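Local coordinates for protein CRISPR-associated endoribonuclease Cse3 (Thermus thermophilus, PDB 2Y8Y) that is a CRISPR-associated endoribonuclease of the Cas6/Cse3/CasE family that cleaves CRISPR transcripts into crRNA and stays bound to the processed product, at residues Leu173-Val178 / Lys204-Gly209; Leu49-Pro54 / Arg100-Ala105; Gln151-Thr156 / Ala177-Gly182; Leu10-Ala15 / Pro61-Gln66. All blocks are in the same frame, centred on the assembly; numbering follows the deposited sequence.

Interaction 1: residues Leu173-Val178 / Lys204-Gly209. With nucleotides of chain B.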
# COMPACT_ATOMS: atom_id res chain seq x y z
N LEU A 173 2.37 6.33 18.79
CA LEU A 173 1.86 7.26 17.79
C LEU A 173 0.65 6.67 17.09
O LEU A 173 0.60 5.47 16.81
CB LEU A 173 2.95 7.62 16.77
CG LEU A 173 2.57 8.67 15.74
CD1 LEU A 173 2.07 9.95 16.41
CD2 LEU A 173 3.74 8.97 14.82
N GLN A 174 -0.33 7.52 16.81
CA GLN A 174 -1.51 7.10 16.08
C GLN A 174 -1.48 7.64 14.67
O GLN A 174 -1.30 8.83 14.45
CB GLN A 174 -2.77 7.56 16.80
CG GLN A 174 -2.99 6.86 18.13
CD GLN A 174 -3.77 7.71 19.10
OE1 GLN A 174 -3.71 8.94 19.07
NE2 GLN A 174 -4.52 7.06 19.98
N VAL A 175 -1.63 6.74 13.70
CA VAL A 175 -1.55 7.10 12.30
C VAL A 175 -2.89 6.82 11.65
O VAL A 175 -3.36 5.69 11.67
CB VAL A 175 -0.45 6.29 11.58
CG1 VAL A 175 -0.39 6.65 10.11
CG2 VAL A 175 0.89 6.51 12.27
N GLN A 176 -3.51 7.86 11.11
CA GLN A 176 -4.82 7.69 10.48
C GLN A 176 -4.71 6.85 9.21
O GLN A 176 -3.90 7.12 8.32
CB GLN A 176 -5.47 9.05 10.20
CG GLN A 176 -6.88 8.88 9.70
CD GLN A 176 -7.69 10.13 9.73
OE1 GLN A 176 -7.18 11.23 9.97
NE2 GLN A 176 -8.98 9.98 9.51
N ALA A 177 -5.55 5.82 9.13
CA ALA A 177 -5.52 4.89 8.01
C ALA A 177 -6.89 4.87 7.35
O ALA A 177 -7.89 4.48 7.97
CB ALA A 177 -5.15 3.50 8.51
N VAL A 178 -6.93 5.31 6.10
CA VAL A 178 -8.16 5.44 5.35
C VAL A 178 -8.12 4.43 4.21
O VAL A 178 -7.20 4.48 3.37
CB VAL A 178 -8.28 6.87 4.79
CG1 VAL A 178 -9.58 7.02 4.00
CG2 VAL A 178 -8.23 7.88 5.91
N LYS A 204 4.40 4.27 4.45
CA LYS A 204 4.77 3.09 3.66
C LYS A 204 5.45 2.01 4.51
O LYS A 204 5.35 0.82 4.19
CB LYS A 204 5.64 3.49 2.47
CG LYS A 204 4.89 4.28 1.43
CD LYS A 204 5.80 4.65 0.28
CE LYS A 204 5.15 5.60 -0.71
NZ LYS A 204 5.12 7.02 -0.25
N ALA A 205 6.12 2.42 5.58
CA ALA A 205 6.75 1.45 6.47
C ALA A 205 5.80 0.99 7.58
O ALA A 205 6.24 0.43 8.60
CB ALA A 205 8.02 2.04 7.08
N LEU A 206 4.50 1.23 7.39
CA LEU A 206 3.49 0.84 8.36
C LEU A 206 2.32 0.12 7.71
O LEU A 206 1.29 -0.08 8.35
CB LEU A 206 2.95 2.07 9.09
CG LEU A 206 3.95 2.88 9.90
CD1 LEU A 206 3.28 4.16 10.39
CD2 LEU A 206 4.51 2.07 11.06
N GLY A 207 2.45 -0.24 6.44
CA GLY A 207 1.38 -0.93 5.75
C GLY A 207 0.35 -0.00 5.14
O GLY A 207 -0.80 -0.39 4.90
N LEU A 208 0.77 1.22 4.84
CA LEU A 208 -0.05 2.15 4.08
C LEU A 208 0.63 2.43 2.75
O LEU A 208 1.83 2.17 2.59
CB LEU A 208 -0.28 3.45 4.87
CG LEU A 208 -0.92 3.22 6.24
CD1 LEU A 208 -1.01 4.56 6.97
CD2 LEU A 208 -2.30 2.59 6.08
N GLY A 209 -0.13 2.93 1.80
CA GLY A 209 0.42 3.41 0.55
C GLY A 209 0.44 2.42 -0.60
O GLY A 209 0.79 2.81 -1.71
P C B 2 3.54 16.61 15.90
OP1 C B 2 4.27 17.63 16.69
OP2 C B 2 3.70 16.60 14.42
O5' C B 2 3.82 15.16 16.48
C5' C B 2 4.50 15.01 17.72
C4' C B 2 5.69 14.09 17.59
O4' C B 2 5.26 12.77 17.16
C3' C B 2 6.73 14.46 16.54
O3' C B 2 7.59 15.51 16.96
C2' C B 2 7.45 13.14 16.34
O2' C B 2 8.28 12.85 17.46
C1' C B 2 6.27 12.18 16.37
N1 C B 2 5.72 11.93 15.01
C2 C B 2 6.39 11.00 14.22
O2 C B 2 7.39 10.43 14.69
N3 C B 2 5.93 10.74 12.97
C4 C B 2 4.85 11.38 12.51
N4 C B 2 4.42 11.10 11.27
C5 C B 2 4.15 12.35 13.30
C6 C B 2 4.62 12.59 14.54
P G B 16 9.05 7.03 -0.04
OP1 G B 16 9.12 5.71 -0.71
OP2 G B 16 7.73 7.53 0.45
O5' G B 16 10.10 7.10 1.15
C5' G B 16 11.44 6.67 0.98
C4' G B 16 12.24 6.87 2.24
O4' G B 16 12.21 8.27 2.64
C3' G B 16 11.74 6.14 3.48
O3' G B 16 12.08 4.77 3.48
C2' G B 16 12.41 6.93 4.60
O2' G B 16 13.79 6.61 4.68
C1' G B 16 12.27 8.35 4.06
N9 G B 16 11.04 8.99 4.56
C8 G B 16 9.85 9.18 3.90
N7 G B 16 8.96 9.76 4.66
C5 G B 16 9.60 9.94 5.89
C6 G B 16 9.13 10.52 7.10
O6 G B 16 8.02 11.00 7.35
N1 G B 16 10.10 10.50 8.08
C2 G B 16 11.38 10.00 7.93
N2 G B 16 12.18 10.08 9.00
N3 G B 16 11.82 9.46 6.80
C4 G B 16 10.89 9.47 5.83

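Interaction 2: residues Leu49-Pro54 / Arg100-Ala105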
# COMPACT_ATOMS: atom_id res chain seq x y z
N LEU A 49 6.21 -2.54 0.05
CA LEU A 49 4.87 -2.07 0.42
C LEU A 49 4.04 -3.26 0.87
O LEU A 49 4.24 -4.38 0.40
CB LEU A 49 4.19 -1.39 -0.76
CG LEU A 49 4.88 -0.16 -1.34
CD1 LEU A 49 4.23 0.26 -2.66
CD2 LEU A 49 4.84 0.98 -0.33
N TRP A 50 3.09 -3.03 1.76
CA TRP A 50 2.19 -4.10 2.16
C TRP A 50 0.85 -3.55 2.60
O TRP A 50 0.70 -2.36 2.85
CB TRP A 50 2.82 -4.98 3.25
CG TRP A 50 2.63 -4.53 4.66
CD1 TRP A 50 1.59 -4.84 5.49
CD2 TRP A 50 3.54 -3.76 5.45
NE1 TRP A 50 1.78 -4.28 6.73
CE2 TRP A 50 2.98 -3.61 6.72
CE3 TRP A 50 4.78 -3.16 5.18
CZ2 TRP A 50 3.60 -2.89 7.75
CZ3 TRP A 50 5.39 -2.45 6.20
CH2 TRP A 50 4.81 -2.33 7.46
N ARG A 51 -0.14 -4.43 2.64
CA ARG A 51 -1.44 -4.11 3.23
C ARG A 51 -1.93 -5.30 4.03
O ARG A 51 -1.90 -6.44 3.55
CB ARG A 51 -2.46 -3.77 2.14
CG ARG A 51 -3.85 -3.43 2.70
CD ARG A 51 -4.84 -2.93 1.65
NE ARG A 51 -5.05 -3.90 0.56
CZ ARG A 51 -4.60 -3.77 -0.68
NH1 ARG A 51 -3.89 -2.72 -1.08
NH2 ARG A 51 -4.86 -4.73 -1.57
N LEU A 52 -2.35 -5.04 5.27
CA LEU A 52 -3.07 -6.03 6.05
C LEU A 52 -4.53 -5.95 5.64
O LEU A 52 -5.18 -4.92 5.84
CB LEU A 52 -2.93 -5.75 7.55
CG LEU A 52 -3.79 -6.63 8.47
CD1 LEU A 52 -3.51 -8.11 8.23
CD2 LEU A 52 -3.55 -6.27 9.92
N GLU A 53 -5.03 -7.04 5.06
CA GLU A 53 -6.40 -7.07 4.56
C GLU A 53 -7.38 -7.20 5.72
O GLU A 53 -7.05 -7.72 6.78
CB GLU A 53 -6.59 -8.24 3.58
CG GLU A 53 -5.70 -8.21 2.36
CD GLU A 53 -6.13 -7.22 1.29
OE1 GLU A 53 -6.53 -6.09 1.64
OE2 GLU A 53 -6.06 -7.57 0.10
N PRO A 54 -8.62 -6.71 5.51
CA PRO A 54 -9.66 -6.76 6.53
C PRO A 54 -10.21 -8.18 6.68
O PRO A 54 -9.95 -8.98 5.78
CB PRO A 54 -10.74 -5.84 5.97
CG PRO A 54 -10.59 -5.96 4.50
CD PRO A 54 -9.12 -6.16 4.23
N ARG A 100 -10.26 -1.39 -11.33
CA ARG A 100 -10.64 -1.24 -9.93
C ARG A 100 -9.38 -1.02 -9.11
O ARG A 100 -8.29 -1.46 -9.49
CB ARG A 100 -11.36 -2.49 -9.43
CG ARG A 100 -12.63 -2.83 -10.19
CD ARG A 100 -13.23 -4.17 -9.72
NE ARG A 100 -12.44 -5.31 -10.17
CZ ARG A 100 -11.59 -5.99 -9.41
NH1 ARG A 100 -11.41 -5.66 -8.14
NH2 ARG A 100 -10.92 -7.02 -9.92
N PHE A 101 -9.52 -0.34 -7.98
CA PHE A 101 -8.37 -0.14 -7.11
C PHE A 101 -8.74 -0.23 -5.64
O PHE A 101 -9.90 -0.05 -5.25
CB PHE A 101 -7.69 1.20 -7.38
CG PHE A 101 -8.43 2.38 -6.82
CD1 PHE A 101 -9.43 3.00 -7.55
CD2 PHE A 101 -8.13 2.86 -5.54
CE1 PHE A 101 -10.14 4.08 -7.02
CE2 PHE A 101 -8.84 3.94 -5.00
CZ PHE A 101 -9.84 4.55 -5.74
N ARG A 102 -7.72 -0.51 -4.84
CA ARG A 102 -7.81 -0.47 -3.39
C ARG A 102 -6.55 0.20 -2.88
O ARG A 102 -5.44 -0.07 -3.39
CB ARG A 102 -7.94 -1.89 -2.83
CG ARG A 102 -8.01 -1.97 -1.31
CD ARG A 102 -8.31 -3.38 -0.82
NE ARG A 102 -9.68 -3.75 -1.13
CZ ARG A 102 -10.63 -3.98 -0.22
NH1 ARG A 102 -10.35 -3.89 1.08
NH2 ARG A 102 -11.85 -4.31 -0.60
N LEU A 103 -6.70 1.10 -1.91
CA LEU A 103 -5.56 1.80 -1.35
C LEU A 103 -5.84 2.16 0.09
O LEU A 103 -6.78 2.92 0.37
CB LEU A 103 -5.25 3.09 -2.11
CG LEU A 103 -4.25 4.05 -1.45
CD1 LEU A 103 -2.86 3.37 -1.32
CD2 LEU A 103 -4.15 5.38 -2.23
N ARG A 104 -5.02 1.64 1.00
CA ARG A 104 -5.08 2.05 2.39
C ARG A 104 -4.00 3.09 2.59
O ARG A 104 -2.82 2.80 2.42
CB ARG A 104 -4.82 0.85 3.31
CG ARG A 104 -5.35 1.09 4.72
CD ARG A 104 -4.98 -0.05 5.67
NE ARG A 104 -5.75 0.05 6.90
CZ ARG A 104 -5.56 -0.71 7.97
NH1 ARG A 104 -4.59 -1.62 7.97
NH2 ARG A 104 -6.33 -0.55 9.04
N ALA A 105 -4.40 4.32 2.93
CA ALA A 105 -3.49 5.46 2.90
C ALA A 105 -3.60 6.32 4.13
O ALA A 105 -4.49 6.14 4.95
CB ALA A 105 -3.80 6.32 1.69
O HOH W 1 -3.09 -0.33 0.49
O HOH W 2 -2.18 -2.25 6.32

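Interaction 3: residues Gln151-Thr156 / Ala177-Gly182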
# COMPACT_ATOMS: atom_id res chain seq x y z
N GLN A 151 -15.17 4.82 -2.62
CA GLN A 151 -15.78 4.64 -1.31
C GLN A 151 -14.67 4.65 -0.27
O GLN A 151 -13.55 4.17 -0.53
CB GLN A 151 -16.44 3.26 -1.17
CG GLN A 151 -17.30 2.76 -2.31
CD GLN A 151 -17.52 1.25 -2.22
OE1 GLN A 151 -16.76 0.47 -2.79
NE2 GLN A 151 -18.54 0.84 -1.47
N ILE A 152 -14.99 5.16 0.92
CA ILE A 152 -14.13 4.93 2.08
C ILE A 152 -14.73 3.77 2.87
O ILE A 152 -15.81 3.88 3.42
CB ILE A 152 -13.98 6.19 2.95
CG1 ILE A 152 -13.24 7.28 2.16
CG2 ILE A 152 -13.19 5.86 4.20
CD1 ILE A 152 -13.20 8.63 2.85
N LEU A 153 -14.02 2.65 2.86
CA LEU A 153 -14.51 1.42 3.50
C LEU A 153 -14.22 1.38 4.99
O LEU A 153 -14.91 0.70 5.74
CB LEU A 153 -13.84 0.20 2.87
CG LEU A 153 -14.04 -0.03 1.37
CD1 LEU A 153 -13.36 -1.33 0.97
CD2 LEU A 153 -15.50 -0.05 1.02
N GLN A 154 -13.17 2.08 5.40
CA GLN A 154 -12.72 2.06 6.78
C GLN A 154 -11.92 3.32 7.00
O GLN A 154 -11.18 3.76 6.12
CB GLN A 154 -11.84 0.83 7.05
CG GLN A 154 -11.48 0.68 8.53
CD GLN A 154 -10.42 -0.36 8.78
OE1 GLN A 154 -9.39 -0.37 8.12
NE2 GLN A 154 -10.67 -1.24 9.74
N ASP A 155 -12.08 3.91 8.17
CA ASP A 155 -11.31 5.07 8.55
C ASP A 155 -10.99 4.86 10.02
O ASP A 155 -11.88 4.93 10.88
CB ASP A 155 -12.12 6.34 8.32
CG ASP A 155 -11.30 7.60 8.42
OD1 ASP A 155 -10.33 7.62 9.19
OD2 ASP A 155 -11.65 8.59 7.73
N THR A 156 -9.72 4.57 10.30
CA THR A 156 -9.33 4.18 11.65
C THR A 156 -7.93 4.69 11.95
O THR A 156 -7.40 5.53 11.22
CB THR A 156 -9.44 2.65 11.82
OG1 THR A 156 -9.28 2.30 13.20
CG2 THR A 156 -8.39 1.92 10.99
N ALA A 177 -5.55 5.82 9.13
CA ALA A 177 -5.52 4.89 8.01
C ALA A 177 -6.89 4.87 7.35
O ALA A 177 -7.89 4.48 7.97
CB ALA A 177 -5.15 3.50 8.51
N VAL A 178 -6.93 5.31 6.10
CA VAL A 178 -8.16 5.44 5.35
C VAL A 178 -8.12 4.43 4.21
O VAL A 178 -7.20 4.48 3.37
CB VAL A 178 -8.28 6.87 4.79
CG1 VAL A 178 -9.58 7.02 4.00
CG2 VAL A 178 -8.23 7.88 5.91
N LEU A 179 -9.08 3.52 4.20
CA LEU A 179 -9.16 2.49 3.17
C LEU A 179 -10.10 2.91 2.05
O LEU A 179 -11.33 2.97 2.25
CB LEU A 179 -9.62 1.16 3.79
CG LEU A 179 -9.70 -0.02 2.82
CD1 LEU A 179 -8.34 -0.34 2.22
CD2 LEU A 179 -10.25 -1.22 3.57
N PHE A 180 -9.53 3.20 0.89
CA PHE A 180 -10.28 3.62 -0.30
C PHE A 180 -10.45 2.43 -1.24
O PHE A 180 -9.53 1.62 -1.42
CB PHE A 180 -9.50 4.66 -1.10
CG PHE A 180 -9.24 5.97 -0.40
CD1 PHE A 180 -10.23 6.95 -0.30
CD2 PHE A 180 -7.96 6.26 0.07
CE1 PHE A 180 -9.95 8.19 0.29
CE2 PHE A 180 -7.68 7.48 0.66
CZ PHE A 180 -8.69 8.44 0.78
N GLU A 181 -11.62 2.35 -1.87
CA GLU A 181 -11.84 1.39 -2.96
C GLU A 181 -12.65 2.08 -4.03
O GLU A 181 -13.58 2.83 -3.72
CB GLU A 181 -12.60 0.18 -2.45
CG GLU A 181 -12.74 -0.92 -3.47
CD GLU A 181 -13.31 -2.18 -2.87
OE1 GLU A 181 -14.51 -2.17 -2.52
OE2 GLU A 181 -12.56 -3.17 -2.76
N GLY A 182 -12.33 1.86 -5.30
CA GLY A 182 -13.10 2.48 -6.35
C GLY A 182 -12.68 2.04 -7.73
O GLY A 182 -12.13 0.95 -7.90
O HOH W 3 -8.01 1.72 7.08

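Interaction 4: residues Leu10-Ala15 / Pro61-Gln66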
# COMPACT_ATOMS: atom_id res chain seq x y z
N LEU A 10 0.65 -13.57 2.16
CA LEU A 10 0.96 -14.31 3.38
C LEU A 10 -0.31 -14.48 4.21
O LEU A 10 -1.01 -13.51 4.47
CB LEU A 10 2.01 -13.57 4.23
CG LEU A 10 3.30 -13.12 3.55
CD1 LEU A 10 4.08 -12.19 4.46
CD2 LEU A 10 4.17 -14.30 3.13
N VAL A 11 -0.61 -15.71 4.60
CA VAL A 11 -1.70 -15.94 5.53
C VAL A 11 -1.09 -16.22 6.90
O VAL A 11 -0.53 -17.28 7.13
CB VAL A 11 -2.62 -17.09 5.09
CG1 VAL A 11 -3.68 -17.35 6.14
CG2 VAL A 11 -3.27 -16.75 3.76
N LEU A 12 -1.17 -15.24 7.79
CA LEU A 12 -0.49 -15.37 9.08
C LEU A 12 -1.19 -16.34 10.03
O LEU A 12 -2.41 -16.49 10.01
CB LEU A 12 -0.27 -14.00 9.73
CG LEU A 12 1.05 -13.30 9.36
CD1 LEU A 12 1.21 -13.12 7.86
CD2 LEU A 12 1.17 -11.97 10.08
N ASN A 13 -0.39 -17.00 10.86
CA ASN A 13 -0.88 -18.00 11.79
C ASN A 13 -1.12 -17.41 13.17
O ASN A 13 -0.16 -17.07 13.87
CB ASN A 13 0.11 -19.16 11.86
CG ASN A 13 -0.33 -20.26 12.80
OD1 ASN A 13 -1.50 -20.36 13.17
ND2 ASN A 13 0.62 -21.10 13.20
N PRO A 14 -2.39 -17.31 13.57
CA PRO A 14 -2.80 -16.78 14.88
C PRO A 14 -2.13 -17.52 16.04
O PRO A 14 -1.98 -16.95 17.12
CB PRO A 14 -4.31 -17.05 14.90
CG PRO A 14 -4.71 -17.06 13.47
CD PRO A 14 -3.55 -17.68 12.74
N ALA A 15 -1.73 -18.76 15.80
CA ALA A 15 -1.07 -19.57 16.82
C ALA A 15 0.36 -19.12 17.09
O ALA A 15 0.93 -19.40 18.15
CB ALA A 15 -1.09 -21.04 16.42
N PRO A 61 -5.76 -13.88 9.15
CA PRO A 61 -5.27 -12.60 8.62
C PRO A 61 -4.46 -12.76 7.34
O PRO A 61 -3.61 -13.66 7.25
CB PRO A 61 -4.37 -12.07 9.74
CG PRO A 61 -4.80 -12.79 10.96
CD PRO A 61 -5.24 -14.14 10.51
N VAL A 62 -4.71 -11.89 6.37
CA VAL A 62 -3.98 -11.89 5.11
C VAL A 62 -3.14 -10.63 4.95
O VAL A 62 -3.65 -9.52 5.06
CB VAL A 62 -4.93 -12.01 3.91
CG1 VAL A 62 -4.15 -11.96 2.63
CG2 VAL A 62 -5.75 -13.30 3.99
N VAL A 63 -1.86 -10.81 4.67
CA VAL A 63 -0.99 -9.68 4.36
C VAL A 63 -0.54 -9.79 2.91
O VAL A 63 0.01 -10.82 2.50
CB VAL A 63 0.25 -9.65 5.27
CG1 VAL A 63 1.20 -8.51 4.88
CG2 VAL A 63 -0.17 -9.52 6.72
N LEU A 64 -0.80 -8.75 2.14
CA LEU A 64 -0.33 -8.67 0.76
C LEU A 64 0.93 -7.83 0.72
O LEU A 64 0.95 -6.70 1.20
CB LEU A 64 -1.40 -8.04 -0.14
CG LEU A 64 -2.62 -8.91 -0.45
CD1 LEU A 64 -3.22 -9.47 0.82
CD2 LEU A 64 -3.66 -8.12 -1.22
N VAL A 65 2.00 -8.39 0.14
CA VAL A 65 3.29 -7.70 0.10
C VAL A 65 3.71 -7.49 -1.33
O VAL A 65 3.75 -8.44 -2.11
CB VAL A 65 4.40 -8.53 0.77
CG1 VAL A 65 5.70 -7.73 0.82
CG2 VAL A 65 3.97 -8.99 2.16
N GLN A 66 4.03 -6.25 -1.68
CA GLN A 66 4.59 -5.95 -2.99
C GLN A 66 6.05 -5.55 -2.84
O GLN A 66 6.41 -4.71 -2.00
CB GLN A 66 3.84 -4.80 -3.64
CG GLN A 66 4.37 -4.45 -5.00
CD GLN A 66 3.57 -3.35 -5.65
OE1 GLN A 66 2.47 -3.58 -6.14
NE2 GLN A 66 4.11 -2.13 -5.63

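Interaction 1: residues Leu173-Val178 / Lys204-Gly209
Lys204 NZ donates two hydrogen bonds, to OP2 of G16 of chain B at 2.7 Å and to the backbone oxygen of Gly201, earlier in the same loop. Its aliphatic chain runs straight to CE and then turns at the last torsion (chi4 78°), which swings the ammonium onto the phosphate. At the far end of the contact Leu173 brings CD2 to within 3.4 Å of N3 of C2 of chain B, so both segments reach the RNA.

Between these ends the joint is purely apolar. Val175 straddles two leucines: CG2 meets Leu206 CD1 at 3.8 Å, while CG1 lies 3.8 Å from Leu208 CD1, Val175 and Leu208 sliding past each other in opposite directions. The other methyl of Leu208, CD2, rests on Ala177 CB at 3.9 Å. Gly207, with phi 86°, takes a backbone shape that suits glycine and lets Leu206 and Leu208 both face strand 173-186. Leu206 also packs on Pro26 of helix 26-34, close to Tyr27, inferred to stabilise the transition state. Segment 204-209 belongs to the glycine-rich loop characteristic of Cas6-type RAMP proteins, here laid between sheet and RNA.

Interaction 2: residues Leu49-Pro54 / Arg100-Ala105
Arg51 and Arg102 meet at about a right angle, the aliphatic part of Arg102 lying against the guanidinium of Arg51. Arg102 CD sits over one face of that group, 3.6 Å from Arg51 NE and displaced toward its rim; the two guanidinium planes are turned 48° apart. On the way there Arg51 CD passes Arg104 CB at 4.1 Å. Pro54 flanks the other end of Arg102, with its CG 4.0 Å from Arg102 NH1.

The next layer fixes these groups. Arg51 bends at chi3 (59°), which turns NE toward Glu53, two residues on: Arg51 NE donates to Glu53 OE1 at 2.9 Å in a nearly straight salt bridge. Glu53 OE1 lies in the guanidinium plane of Arg51, while NE meets it from above the carboxylate plane. Water 1 takes a hydrogen from Arg51 NH1 and another from Arg104 N. Arg104 stays extended from CG to NE and ends at water 2, which lies at the edge of its guanidinium, 3.0 Å from NH1, and also accepts from Leu52 N. Arg102 NH2 is committed to a salt bridge with Glu181.

The two sheets of the protein come together here, the outermost strand 49-52 of one crossing strand 100-105 of the other at 93°, with axes 8.5 Å apart. Between segments 49-54 and 100-105 there is no direct hydrogen bond, but Arg51 NH1 to Ser212 OG of strand 211-214 does link the two sheets. Strand 62-67 borders strand 49-52; strands 173-186 and 211-214 pair with strand 98-110.

Interaction 3: residues Gln151-Thr156 / Ala177-Gly182
Ile152 and Val178 pack on one face of this antiparallel pair, Ile152 CG2 lying 3.8 Å from Val178 CG1. Ile152 CG1 continues along Phe180, 3.9 Å from CE1, the two side chains pointing the same way, and Val178 CG1 also lies over a face of the Phe180 ring, offset toward its rim. On the other face Leu179 sends CD2 to Leu153 CB at 3.9 Å, while Leu153 CD1 crosses onto Glu181 CB.

Backbone bonds flank this packing. Gln151 and Glu181 exchange two hydrogen bonds, as do Thr156 and Ala177. Between them Leu179 faces two residues: its O accepts from Leu153 N at 2.8 Å and its N donates to Gln154 O at 2.9 Å. Leu153 and Gln154 together opposite Leu179 make a beta bulge, with Leu153 in a kinked backbone shape (phi/psi -84°/-27°), and beyond it the alternation of faces shifts by one.

At the polar rim Gln154 OE1 takes a hydrogen from water 3, at 2.7 Å, and the water also bonds weakly to Ala177 O. Asp155 lies alongside Val178, whose CG2 is 3.9 Å from OD1, and its carboxylate is salt-bridged to Lys126; Glu181 pairs with Arg102.

Strand 173-186 pairs with strand 150-160 along one edge and strand 98-110 along the other. Helix 123-136 packs on the side of Val178 and Phe180, and Arg102 and Arg104 of strand 98-110 reach the side of Leu179 and Thr156.

Interaction 4: residues Leu10-Ala15 / Pro61-Gln66
Leu10 and Val63 belong to the two central strands, 5-12 and 62-67, of a four-stranded antiparallel sheet with the 2-3-1-4 strand order of a ferredoxin-like fold. Two hydrogen bonds link them: Leu10 N to Val63 O and Val63 N to Leu10 O, each 2.8 Å and nearly straight. A third, from Leu12 N to Pro61 O at 3.0 Å, is more bent (144°) and comes where strand 62-67 is just beginning. Two CA-H...O contacts fill in between, Val62 CA approaching Leu10 O and Val11 CA approaching Pro61 O.

The apolar contacts divide by face. On the buried side Leu10 CD1 reaches diagonally to Val65 CG2 at 3.9 Å; CG stands beside the backbone N (chi1 -51°), which carries the branch in that direction. Leu12 CD1 meets Val63 CG2 at 4.0 Å, and Trp50 and Leu52 of strand 49-52 pack on Val63 as well. Val11 and Val62 form a non-hydrogen-bonded pair on the other face, with CG2 atoms 4.3 Å apart.

Past the strand the chain turns at Pro14, whose CG lies 4.2 Å from Pro61 CD. An Asx turn holds this bend: Ala15 N donates to Asn13 OD1 at 3.1 Å, from above the side-chain carbonyl plane.

Interaction 4 is internal to the N-terminal four-stranded sheet, and interaction 3 to the other sheet; their centres are about 20 Å apart and their nearest atoms about 10 Å. Interaction 2 spans the two sheets, its strand 49-52 bordering strand 62-67 of interaction 4 and its strand 98-110 bordering strand 173-186. That last strand serves both interaction 1 and interaction 3, which share Ala177 and Val178. Along the chain interactions 4 and 2 alternate their segments; interactions 3 and 1 follow, meeting on strand 173-186. The glycine-rich loop of interaction 1 touches Trp50 and Arg104 of interaction 2, placing the RNA-contacting end beside the junction of the sheets.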